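Local coordinates for protein putative NAD(P)H-dependent FMN-containing oxidoreductase YwqN (Bacillus subtilis, PDB 1RLI) that is a putative NADPH-dependent oxidoreductase of the SsuE family, probably carrying FMN as its cofactor, at residues K5-G11 with C72-A78. Residues are numbered along the deposited sequence; the frame is centred on the assembly and turned at random.
Sequences KIAVING and CHILIFA
Ala7 and Ile9 each give one backbone hydrogen bond and accept another, from Ile74, Ile76 and Ala78 between them, pairing the central parallel strands of a flavodoxin-like alpha/beta fold. Between the two strands in sequence come helices 18-27 and 62-70 and strands 33-41 and 55-57; 33-41 bonds to the other edge of 6-10, so the first strand lies inside the sheet.

The backbone ladder opens where Lys5 O accepts Ile74 N in a nearly straight bond (173°) and a weak, bent one from His73 N. It runs on through Ala7 N to Ile74 O (2.9 Å), Ile76 N to Ala7 O (2.8 Å), Ile9 N to Ile76 O and then Ala78 N to Ile9 O, and ends beyond the first strand with Gly11 N on Ala78 O.

At the polar end, the Lys5 chain bends at chi2 (-59°), bringing NZ to the edge of the His73 ring, near its plane and 3.6 Å from ND1, a near approach rather than a hydrogen bond; both residues belong to a platinum site.

Apolar contacts cover both faces. Ile6, Val8, Ile74, Ile76 and Ala78 share one, where Ile6 lies alongside Ile74, CG1 against CB, and its CG2 meets Ile76 CD1 (4.1 Å); helix 18-27 packs here against Val8 and Ile76. On the other face Cys72 SG touches Ala7 CB (3.6 Å), which also meets Leu75 CD2. There the extended chi2 of Ile9 (167°) carries CD1 alongside Phe77, to 3.4 Å from CE1, oblique to the ring.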
# COMPACT_ATOMS: atom_id res chain seq x y z
N LYS D 5 -4.00 -14.67 28.46
CA LYS D 5 -5.13 -14.05 27.70
C LYS D 5 -4.56 -13.11 26.64
O LYS D 5 -4.73 -13.36 25.45
CB LYS D 5 -6.03 -13.26 28.65
CG LYS D 5 -7.52 -13.34 28.30
CD LYS D 5 -7.82 -12.83 26.90
CE LYS D 5 -9.30 -12.94 26.57
NZ LYS D 5 -9.61 -12.49 25.19
N ILE D 6 -3.89 -12.05 27.08
CA ILE D 6 -3.26 -11.07 26.16
C ILE D 6 -1.73 -11.12 26.24
O ILE D 6 -1.15 -11.18 27.32
CB ILE D 6 -3.64 -9.61 26.51
CG1 ILE D 6 -5.14 -9.39 26.36
CG2 ILE D 6 -2.88 -8.65 25.60
CD1 ILE D 6 -5.58 -8.02 26.83
N ALA D 7 -1.07 -11.06 25.08
CA ALA D 7 0.39 -11.04 25.06
C ALA D 7 0.84 -9.80 24.30
O ALA D 7 0.22 -9.43 23.30
CB ALA D 7 0.93 -12.28 24.35
N VAL D 8 1.87 -9.15 24.81
CA VAL D 8 2.44 -8.01 24.12
C VAL D 8 3.82 -8.49 23.71
O VAL D 8 4.63 -8.86 24.56
CB VAL D 8 2.60 -6.77 25.01
CG1 VAL D 8 3.39 -5.71 24.25
CG2 VAL D 8 1.25 -6.22 25.40
N ILE D 9 4.06 -8.51 22.40
CA ILE D 9 5.35 -8.95 21.86
C ILE D 9 6.08 -7.67 21.50
O ILE D 9 5.79 -7.02 20.48
CB ILE D 9 5.13 -9.81 20.61
CG1 ILE D 9 4.31 -11.05 21.00
CG2 ILE D 9 6.47 -10.21 20.01
CD1 ILE D 9 3.78 -11.80 19.84
N ASN D 10 7.04 -7.32 22.34
CA ASN D 10 7.78 -6.08 22.18
C ASN D 10 9.11 -6.25 21.46
O ASN D 10 10.02 -6.87 22.00
CB ASN D 10 7.99 -5.48 23.56
CG ASN D 10 8.51 -4.07 23.52
OD1 ASN D 10 9.12 -3.66 22.54
ND2 ASN D 10 8.28 -3.32 24.59
N GLY D 11 9.21 -5.67 20.26
CA GLY D 11 10.43 -5.76 19.48
C GLY D 11 11.19 -4.45 19.51
O GLY D 11 12.03 -4.18 18.66
N CYS D 72 -2.22 -17.35 24.58
CA CYS D 72 -2.92 -16.07 24.54
C CYS D 72 -3.84 -15.91 23.33
O CYS D 72 -3.46 -16.23 22.19
CB CYS D 72 -1.90 -14.92 24.57
SG CYS D 72 -0.89 -14.89 26.06
N HIS D 73 -5.04 -15.42 23.58
CA HIS D 73 -6.02 -15.24 22.51
C HIS D 73 -5.79 -13.94 21.74
O HIS D 73 -6.12 -13.85 20.55
CB HIS D 73 -7.44 -15.22 23.08
CG HIS D 73 -8.51 -15.18 22.04
ND1 HIS D 73 -9.50 -14.23 22.03
CD2 HIS D 73 -8.74 -15.98 20.97
CE1 HIS D 73 -10.30 -14.44 21.00
NE2 HIS D 73 -9.86 -15.49 20.34
N ILE D 74 -5.24 -12.94 22.42
CA ILE D 74 -5.00 -11.64 21.80
C ILE D 74 -3.51 -11.37 21.76
O ILE D 74 -2.82 -11.48 22.77
CB ILE D 74 -5.68 -10.50 22.60
CG1 ILE D 74 -7.20 -10.66 22.54
CG2 ILE D 74 -5.24 -9.15 22.04
CD1 ILE D 74 -7.95 -9.72 23.52
N LEU D 75 -3.01 -11.03 20.58
CA LEU D 75 -1.58 -10.74 20.46
C LEU D 75 -1.36 -9.31 19.98
O LEU D 75 -1.92 -8.91 18.96
CB LEU D 75 -0.92 -11.68 19.45
CG LEU D 75 -1.07 -13.19 19.66
CD1 LEU D 75 -0.24 -13.92 18.57
CD2 LEU D 75 -0.60 -13.57 21.05
N ILE D 76 -0.54 -8.56 20.72
CA ILE D 76 -0.20 -7.18 20.34
C ILE D 76 1.27 -7.12 19.95
O ILE D 76 2.15 -7.38 20.76
CB ILE D 76 -0.47 -6.19 21.50
CG1 ILE D 76 -1.96 -6.23 21.84
CG2 ILE D 76 -0.07 -4.77 21.08
CD1 ILE D 76 -2.36 -5.42 23.06
N PHE D 77 1.52 -6.81 18.68
CA PHE D 77 2.89 -6.73 18.18
C PHE D 77 3.28 -5.28 18.27
O PHE D 77 2.68 -4.45 17.60
CB PHE D 77 2.94 -7.22 16.74
CG PHE D 77 2.67 -8.69 16.61
CD1 PHE D 77 3.72 -9.60 16.62
CD2 PHE D 77 1.36 -9.17 16.53
CE1 PHE D 77 3.46 -10.97 16.55
CE2 PHE D 77 1.11 -10.53 16.47
CZ PHE D 77 2.16 -11.43 16.48
N ALA D 78 4.28 -4.98 19.09
CA ALA D 78 4.72 -3.60 19.27
C ALA D 78 6.11 -3.43 18.71
O ALA D 78 7.03 -4.17 19.08
CB ALA D 78 4.69 -3.24 20.75